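Local coordinates for protein botulinum neurotoxin type C1 (Clostridium botulinum, PDB 3R4S) that probably enters nerve cells by binding gangliosides through its receptor-binding region, where two sites hold sialic acid, an acidic sugar of gangliosides, at residues A[380-392]-A[402-416]. Residues are numbered along the deposited sequence; the frame is centred on the assembly and turned at random.
Sequences NISGICSIGTYRF and NYLVPTVKQGNYASL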
ATOM      1  N   ASN A 380      -6.162  30.018   2.424  1.00 26.69           N
ATOM      2  CA  ASN A 380      -4.959  30.504   1.771  1.00 27.26           C
ATOM      3  C   ASN A 380      -3.886  29.425   1.716  1.00 27.26           C
ATOM      4  O   ASN A 380      -3.123  29.260   2.666  1.00 25.17           O
ATOM      5  CB  ASN A 380      -4.434  31.755   2.478  1.00 25.86           C
ATOM      6  CG  ASN A 380      -3.153  32.282   1.854  1.00 29.86           C
ATOM      7  OD1 ASN A 380      -2.731  31.820   0.797  1.00 29.82           O
ATOM      8  ND2 ASN A 380      -2.524  33.250   2.511  1.00 38.88           N
ATOM      9  N   ILE A 381      -3.853  28.671   0.616  1.00 22.31           N
ATOM     10  CA  ILE A 381      -2.799  27.689   0.395  1.00 23.77           C
ATOM     11  C   ILE A 381      -1.676  28.388  -0.349  1.00 24.58           C
ATOM     12  O   ILE A 381      -1.871  28.859  -1.466  1.00 23.98           O
ATOM     13  CB  ILE A 381      -3.306  26.481  -0.431  1.00 26.12           C
ATOM     14  CG1 ILE A 381      -4.517  25.844   0.257  1.00 26.11           C
ATOM     15  CG2 ILE A 381      -2.183  25.459  -0.652  1.00 19.06           C
ATOM     16  CD1 ILE A 381      -4.212  25.336   1.667  1.00 23.27           C
ATOM     17  N   SER A 382      -0.500  28.468   0.267  1.00 23.69           N
ATOM     18  CA  SER A 382       0.551  29.339  -0.252  1.00 22.93           C
ATOM     19  C   SER A 382       1.759  28.610  -0.825  1.00 23.19           C
ATOM     20  O   SER A 382       2.661  29.246  -1.379  1.00 23.95           O
ATOM     21  CB  SER A 382       1.027  30.292   0.847  1.00 24.57           C
ATOM     22  OG  SER A 382       1.471  29.564   1.981  1.00 23.79           O
ATOM     23  N   GLY A 383       1.798  27.290  -0.685  1.00 20.04           N
ATOM     24  CA  GLY A 383       2.963  26.552  -1.131  1.00 19.98           C
ATOM     25  C   GLY A 383       2.854  25.050  -0.991  1.00 20.89           C
ATOM     26  O   GLY A 383       1.886  24.525  -0.431  1.00 20.58           O
ATOM     27  N   ILE A 384       3.865  24.352  -1.500  1.00 18.68           N
ATOM     28  CA  ILE A 384       3.885  22.892  -1.458  1.00 18.16           C
ATOM     29  C   ILE A 384       5.199  22.425  -0.843  1.00 19.94           C
ATOM     30  O   ILE A 384       6.245  23.033  -1.072  1.00 18.86           O
ATOM     31  CB  ILE A 384       3.719  22.285  -2.885  1.00 18.79           C
ATOM     32  CG1 ILE A 384       3.359  20.797  -2.821  1.00 20.29           C
ATOM     33  CG2 ILE A 384       4.975  22.528  -3.745  1.00 17.84           C
ATOM     34  CD1 ILE A 384       3.011  20.202  -4.178  1.00 21.31           C
ATOM     35  N   CYS A 385       5.147  21.350  -0.064  1.00 19.77           N
ATOM     36  CA  CYS A 385       6.353  20.790   0.553  1.00 18.16           C
ATOM     37  C   CYS A 385       7.166  19.973  -0.432  1.00 18.74           C
ATOM     38  O   CYS A 385       6.639  19.092  -1.112  1.00 19.53           O
ATOM     39  CB  CYS A 385       5.994  19.932   1.771  1.00 16.27           C
ATOM     40  SG  CYS A 385       5.325  20.921   3.120  1.00 19.71           S
ATOM     41  N   SER A 386       8.456  20.267  -0.496  1.00 19.29           N
ATOM     42  CA  SER A 386       9.365  19.571  -1.387  1.00 20.76           C
ATOM     43  C   SER A 386      10.654  19.268  -0.619  1.00 22.37           C
ATOM     44  O   SER A 386      10.670  19.293   0.609  1.00 22.09           O
ATOM     45  CB  SER A 386       9.645  20.437  -2.623  1.00 20.46           C
ATOM     46  OG  SER A 386      10.357  19.705  -3.602  1.00 26.40           O
ATOM     47  N   ILE A 387      11.727  18.999  -1.345  1.00 22.07           N
ATOM     48  CA  ILE A 387      12.991  18.604  -0.753  1.00 23.15           C
ATOM     49  C   ILE A 387      14.101  19.057  -1.701  1.00 28.45           C
ATOM     50  O   ILE A 387      13.905  19.099  -2.918  1.00 28.16           O
ATOM     51  CB  ILE A 387      13.041  17.075  -0.558  1.00 23.79           C
ATOM     52  CG1 ILE A 387      14.272  16.660   0.243  1.00 23.57           C
ATOM     53  CG2 ILE A 387      12.994  16.341  -1.912  1.00 22.16           C
ATOM     54  CD1 ILE A 387      14.242  15.198   0.697  1.00 22.10           C
ATOM     55  N   GLY A 388      15.257  19.421  -1.152  1.00 24.96           N
ATOM     56  CA  GLY A 388      16.389  19.791  -1.982  1.00 27.76           C
ATOM     57  C   GLY A 388      17.685  20.009  -1.210  1.00 29.72           C
ATOM     58  O   GLY A 388      17.721  19.931   0.025  1.00 25.13           O
ATOM     59  N   THR A 389      18.752  20.297  -1.947  1.00 25.82           N
ATOM     60  CA  THR A 389      20.070  20.466  -1.349  1.00 28.02           C
ATOM     61  C   THR A 389      20.426  21.944  -1.262  1.00 26.62           C
ATOM     62  O   THR A 389      20.525  22.617  -2.280  1.00 28.38           O
ATOM     63  CB  THR A 389      21.130  19.728  -2.172  1.00 30.19           C
ATOM     64  OG1 THR A 389      20.845  18.326  -2.143  1.00 28.52           O
ATOM     65  CG2 THR A 389      22.541  19.975  -1.608  1.00 26.70           C
ATOM     66  N   TYR A 390      20.596  22.448  -0.043  1.00 26.78           N
ATOM     67  CA  TYR A 390      20.907  23.861   0.160  1.00 28.17           C
ATOM     68  C   TYR A 390      22.066  24.084   1.139  1.00 26.67           C
ATOM     69  O   TYR A 390      22.442  23.181   1.896  1.00 26.63           O
ATOM     70  CB  TYR A 390      19.654  24.618   0.606  1.00 25.28           C
ATOM     71  CG  TYR A 390      18.526  24.511  -0.395  1.00 29.45           C
ATOM     72  CD1 TYR A 390      18.381  25.446  -1.409  1.00 27.78           C
ATOM     73  CD2 TYR A 390      17.616  23.456  -0.336  1.00 29.14           C
ATOM     74  CE1 TYR A 390      17.356  25.340  -2.339  1.00 28.93           C
ATOM     75  CE2 TYR A 390      16.584  23.342  -1.265  1.00 27.85           C
ATOM     76  CZ  TYR A 390      16.459  24.289  -2.257  1.00 28.50           C
ATOM     77  OH  TYR A 390      15.443  24.188  -3.169  1.00 30.51           O
ATOM     78  N   ARG A 391      22.628  25.287   1.114  1.00 27.74           N
ATOM     79  CA  ARG A 391      23.811  25.609   1.919  1.00 28.47           C
ATOM     80  C   ARG A 391      23.438  26.209   3.273  1.00 26.87           C
ATOM     81  O   ARG A 391      22.733  27.209   3.340  1.00 30.04           O
ATOM     82  CB  ARG A 391      24.719  26.577   1.159  1.00 32.33           C
ATOM     83  CG  ARG A 391      25.448  25.958  -0.016  1.00 34.56           C
ATOM     84  CD  ARG A 391      26.903  25.657   0.343  1.00 38.26           C
ATOM     85  NE  ARG A 391      27.572  24.933  -0.730  1.00 38.57           N
ATOM     86  CZ  ARG A 391      28.722  24.279  -0.607  1.00 41.73           C
ATOM     87  NH1 ARG A 391      29.364  24.244   0.559  1.00 40.59           N
ATOM     88  NH2 ARG A 391      29.231  23.651  -1.663  1.00 42.99           N
ATOM     89  N   PHE A 392      23.917  25.592   4.347  1.00 24.82           N
ATOM     90  CA  PHE A 392      23.658  26.073   5.700  1.00 27.44           C
ATOM     91  C   PHE A 392      24.945  26.055   6.521  1.00 29.79           C
ATOM     92  O   PHE A 392      25.926  25.402   6.161  1.00 30.97           O
ATOM     93  CB  PHE A 392      22.668  25.162   6.442  1.00 26.27           C
ATOM     94  CG  PHE A 392      21.279  25.117   5.860  1.00 27.98           C
ATOM     95  CD1 PHE A 392      20.268  25.922   6.377  1.00 27.91           C
ATOM     96  CD2 PHE A 392      20.970  24.233   4.839  1.00 25.23           C
ATOM     97  CE1 PHE A 392      18.978  25.861   5.860  1.00 31.09           C
ATOM     98  CE2 PHE A 392      19.683  24.162   4.325  1.00 27.74           C
ATOM     99  CZ  PHE A 392      18.689  24.973   4.828  1.00 23.44           C
ATOM    100  N   ASN A 402      26.517  21.822   2.176  1.00 27.87           N
ATOM    101  CA  ASN A 402      25.309  21.305   1.562  1.00 31.30           C
ATOM    102  C   ASN A 402      24.602  20.274   2.443  1.00 30.40           C
ATOM    103  O   ASN A 402      25.224  19.326   2.921  1.00 28.08           O
ATOM    104  CB  ASN A 402      25.640  20.683   0.206  1.00 27.72           C
ATOM    105  CG  ASN A 402      25.714  21.713  -0.897  1.00 31.46           C
ATOM    106  OD1 ASN A 402      25.027  22.734  -0.852  1.00 32.04           O
ATOM    107  ND2 ASN A 402      26.539  21.449  -1.903  1.00 32.48           N
ATOM    108  N   TYR A 403      23.305  20.481   2.664  1.00 28.05           N
ATOM    109  CA  TYR A 403      22.466  19.498   3.339  1.00 26.02           C
ATOM    110  C   TYR A 403      21.207  19.250   2.520  1.00 25.18           C
ATOM    111  O   TYR A 403      20.706  20.152   1.849  1.00 23.70           O
ATOM    112  CB  TYR A 403      22.058  19.978   4.736  1.00 23.12           C
ATOM    113  CG  TYR A 403      23.212  20.199   5.696  1.00 27.54           C
ATOM    114  CD1 TYR A 403      23.658  19.176   6.526  1.00 30.79           C
ATOM    115  CD2 TYR A 403      23.849  21.431   5.772  1.00 25.98           C
ATOM    116  CE1 TYR A 403      24.712  19.371   7.408  1.00 30.93           C
ATOM    117  CE2 TYR A 403      24.900  21.641   6.650  1.00 29.61           C
ATOM    118  CZ  TYR A 403      25.330  20.609   7.461  1.00 33.37           C
ATOM    119  OH  TYR A 403      26.378  20.798   8.326  1.00 28.68           O
ATOM    120  N   LEU A 404      20.699  18.023   2.588  1.00 26.63           N
ATOM    121  CA  LEU A 404      19.420  17.683   1.970  1.00 24.16           C
ATOM    122  C   LEU A 404      18.343  17.962   3.009  1.00 21.82           C
ATOM    123  O   LEU A 404      18.337  17.342   4.069  1.00 22.04           O
ATOM    124  CB  LEU A 404      19.413  16.206   1.553  1.00 26.49           C
ATOM    125  CG  LEU A 404      18.195  15.675   0.777  1.00 23.61           C
ATOM    126  CD1 LEU A 404      17.995  16.446  -0.520  1.00 20.47           C
ATOM    127  CD2 LEU A 404      18.377  14.200   0.490  1.00 25.97           C
ATOM    128  N   VAL A 405      17.440  18.897   2.709  1.00 18.94           N
ATOM    129  CA  VAL A 405      16.503  19.411   3.704  1.00 17.77           C
ATOM    130  C   VAL A 405      15.081  19.480   3.148  1.00 22.47           C
ATOM    131  O   VAL A 405      14.903  19.640   1.941  1.00 21.19           O
ATOM    132  CB  VAL A 405      16.909  20.832   4.159  1.00 23.03           C
ATOM    133  CG1 VAL A 405      18.315  20.814   4.749  1.00 19.37           C
ATOM    134  CG2 VAL A 405      16.843  21.830   2.989  1.00 17.35           C
ATOM    135  N   PRO A 406      14.064  19.358   4.026  1.00 22.07           N
ATOM    136  CA  PRO A 406      12.700  19.570   3.540  1.00 19.32           C
ATOM    137  C   PRO A 406      12.464  21.052   3.318  1.00 21.81           C
ATOM    138  O   PRO A 406      13.028  21.895   4.035  1.00 22.80           O
ATOM    139  CB  PRO A 406      11.832  19.046   4.693  1.00 22.57           C
ATOM    140  CG  PRO A 406      12.644  19.312   5.915  1.00 22.17           C
ATOM    141  CD  PRO A 406      14.100  19.110   5.483  1.00 23.68           C
ATOM    142  N   THR A 407      11.655  21.379   2.318  1.00 19.54           N
ATOM    143  CA  THR A 407      11.386  22.778   1.989  1.00 20.69           C
ATOM    144  C   THR A 407       9.918  23.017   1.691  1.00 22.76           C
ATOM    145  O   THR A 407       9.144  22.067   1.470  1.00 23.61           O
ATOM    146  CB  THR A 407      12.144  23.222   0.721  1.00 23.07           C
ATOM    147  OG1 THR A 407      11.711  22.424  -0.393  1.00 23.42           O
ATOM    148  CG2 THR A 407      13.664  23.081   0.898  1.00 23.21           C
ATOM    149  N   VAL A 408       9.548  24.295   1.683  1.00 21.55           N
ATOM    150  CA  VAL A 408       8.288  24.755   1.114  1.00 19.79           C
ATOM    151  C   VAL A 408       8.623  25.643  -0.075  1.00 24.76           C
ATOM    152  O   VAL A 408       9.443  26.554   0.037  1.00 24.71           O
ATOM    153  CB  VAL A 408       7.457  25.577   2.119  1.00 23.85           C
ATOM    154  CG1 VAL A 408       6.200  26.146   1.442  1.00 20.90           C
ATOM    155  CG2 VAL A 408       7.087  24.723   3.342  1.00 20.01           C
ATOM    156  N   LYS A 409       8.017  25.351  -1.217  1.00 20.79           N
ATOM    157  CA  LYS A 409       8.093  26.207  -2.388  1.00 21.67           C
ATOM    158  C   LYS A 409       6.804  27.017  -2.446  1.00 25.37           C
ATOM    159  O   LYS A 409       5.719  26.453  -2.600  1.00 24.48           O
ATOM    160  CB  LYS A 409       8.221  25.347  -3.651  1.00 23.56           C
ATOM    161  CG  LYS A 409       8.050  26.103  -4.968  1.00 24.76           C
ATOM    162  CD  LYS A 409       9.020  27.265  -5.062  1.00 29.46           C
ATOM    163  CE  LYS A 409       9.135  27.796  -6.492  1.00 35.04           C
ATOM    164  NZ  LYS A 409       7.840  28.328  -6.980  1.00 31.62           N
ATOM    165  N   GLN A 410       6.915  28.332  -2.299  1.00 24.63           N
ATOM    166  CA  GLN A 410       5.761  29.209  -2.456  1.00 24.98           C
ATOM    167  C   GLN A 410       5.780  29.853  -3.850  1.00 25.16           C
ATOM    168  O   GLN A 410       6.229  29.223  -4.818  1.00 23.86           O
ATOM    169  CB  GLN A 410       5.681  30.236  -1.316  1.00 24.60           C
ATOM    170  CG  GLN A 410       5.572  29.578   0.064  1.00 24.62           C
ATOM    171  CD  GLN A 410       5.102  30.520   1.157  1.00 31.06           C
ATOM    172  OE1 GLN A 410       5.580  31.649   1.279  1.00 32.13           O
ATOM    173  NE2 GLN A 410       4.171  30.053   1.970  1.00 29.29           N
ATOM    174  N   GLY A 411       5.299  31.084  -3.972  1.00 26.90           N
ATOM    175  CA  GLY A 411       5.122  31.663  -5.300  1.00 27.27           C
ATOM    176  C   GLY A 411       4.176  30.759  -6.086  1.00 27.82           C
ATOM    177  O   GLY A 411       3.254  30.180  -5.508  1.00 23.43           O
ATOM    178  N   ASN A 412       4.400  30.609  -7.385  1.00 23.65           N
ATOM    179  CA  ASN A 412       3.568  29.703  -8.171  1.00 24.95           C
ATOM    180  C   ASN A 412       3.960  28.248  -7.991  1.00 22.20           C
ATOM    181  O   ASN A 412       4.656  27.676  -8.822  1.00 26.30           O
ATOM    182  CB  ASN A 412       3.580  30.051  -9.665  1.00 25.75           C
ATOM    183  CG  ASN A 412       2.705  29.107 -10.474  1.00 24.52           C
ATOM    184  OD1 ASN A 412       1.810  28.466  -9.923  1.00 25.62           O
ATOM    185  ND2 ASN A 412       2.975  28.993 -11.772  1.00 25.24           N
ATOM    186  N   TYR A 413       3.500  27.637  -6.909  1.00 22.16           N
ATOM    187  CA  TYR A 413       3.913  26.270  -6.614  1.00 24.40           C
ATOM    188  C   TYR A 413       3.307  25.257  -7.581  1.00 28.67           C
ATOM    189  O   TYR A 413       3.774  24.116  -7.659  1.00 23.95           O
ATOM    190  CB  TYR A 413       3.573  25.906  -5.169  1.00 22.83           C
ATOM    191  CG  TYR A 413       2.096  25.942  -4.878  1.00 23.29           C
ATOM    192  CD1 TYR A 413       1.294  24.845  -5.155  1.00 18.60           C
ATOM    193  CD2 TYR A 413       1.502  27.078  -4.345  1.00 19.93           C
ATOM    194  CE1 TYR A 413      -0.067  24.875  -4.904  1.00 21.22           C
ATOM    195  CE2 TYR A 413       0.129  27.110  -4.080  1.00 26.44           C
ATOM    196  CZ  TYR A 413      -0.643  26.000  -4.374  1.00 21.55           C
ATOM    197  OH  TYR A 413      -1.993  26.006  -4.135  1.00 27.18           O
ATOM    198  N   ALA A 414       2.280  25.675  -8.322  1.00 24.82           N
ATOM    199  CA  ALA A 414       1.604  24.779  -9.264  1.00 26.03           C
ATOM    200  C   ALA A 414       2.582  24.060 -10.186  1.00 26.58           C
ATOM    201  O   ALA A 414       2.358  22.914 -10.573  1.00 25.00           O
ATOM    202  CB  ALA A 414       0.576  25.542 -10.095  1.00 25.37           C
ATOM    203  N   SER A 415       3.671  24.730 -10.542  1.00 25.99           N
ATOM    204  CA  SER A 415       4.624  24.129 -11.472  1.00 30.48           C
ATOM    205  C   SER A 415       5.307  22.884 -10.889  1.00 33.09           C
ATOM    206  O   SER A 415       5.911  22.099 -11.625  1.00 34.39           O
ATOM    207  CB  SER A 415       5.678  25.153 -11.899  1.00 39.30           C
ATOM    208  OG  SER A 415       6.528  25.490 -10.817  1.00 34.95           O
ATOM    209  N   LEU A 416       5.191  22.692  -9.575  1.00 25.79           N
ATOM    210  CA  LEU A 416       5.838  21.561  -8.905  1.00 26.64           C
ATOM    211  C   LEU A 416       4.862  20.418  -8.630  1.00 28.00           C
ATOM    212  O   LEU A 416       5.244  19.375  -8.110  1.00 25.15           O
ATOM    213  CB  LEU A 416       6.451  22.047  -7.589  1.00 30.15           C
ATOM    214  CG  LEU A 416       7.804  21.516  -7.116  1.00 36.75           C
ATOM    215  CD1 LEU A 416       8.828  21.542  -8.242  1.00 33.26           C
ATOM    216  CD2 LEU A 416       8.288  22.330  -5.914  1.00 29.29           C
TER
HETATM  217  O   HOH W   1      -2.951  28.333  -3.964  1.00 30.18           O
HETATM  218  O   HOH W   2       1.897  30.979  -3.557  1.00 24.70           O
HETATM  219  O   HOH W   3      13.327  22.350  -2.788  1.00 29.27           O
HETATM  220  O   HOH W   4      23.401  23.567  -2.980  1.00 31.35           O
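Y413 lays one face of its ring over the backbone of G383, CD2 standing 3.6 Å from G383 CA, while I381 CG2 touches the hydroxyl end. CG of Y413 sits between its own backbone N and carbonyl carbon (chi1 62°), which turns the ring back over the strand. At the far end the guanidinium of R391 has the N402 amide over one face, CG of N402 lying 3.6 Å above the plane and toward the rim. D331 holds both groups, by a salt bridge to R391 NE and a hydrogen bond from N402 ND2. The Y403 ring takes F392 O at its edge, in plane, and its OH hydrogen-bonds to D397 OD1. Obliquely to the Y390 ring come V405 CG2 and, 3.6 Å from CE2, T407 CG2; water 3, in the ring plane, links Y390 OH to T407 OG1.

Between these ends the strands 381-392 and 402-409 form an antiparallel beta hairpin of the trefoil-type C-terminal receptor-binding domain. Eight backbone hydrogen bonds in four reciprocal pairs, I384 with K409 through Y390 with Y403, join them. These pairs alternate with close non-hydrogen-bonded ones such as C385–V408 and I387–P406.

On the face carrying I387 and L404, I387 CG1 meets L404 CD1 at 3.8 Å; on the other, V405 CG1 meets F392 CE2 at 3.6 Å. Past the inverse gamma turn centred on N412, the 3-10 segment 413-416 brings two residues to I384 CG2, which meets Y413 CB at 3.9 Å and L416 CD2 at 4.0 Å.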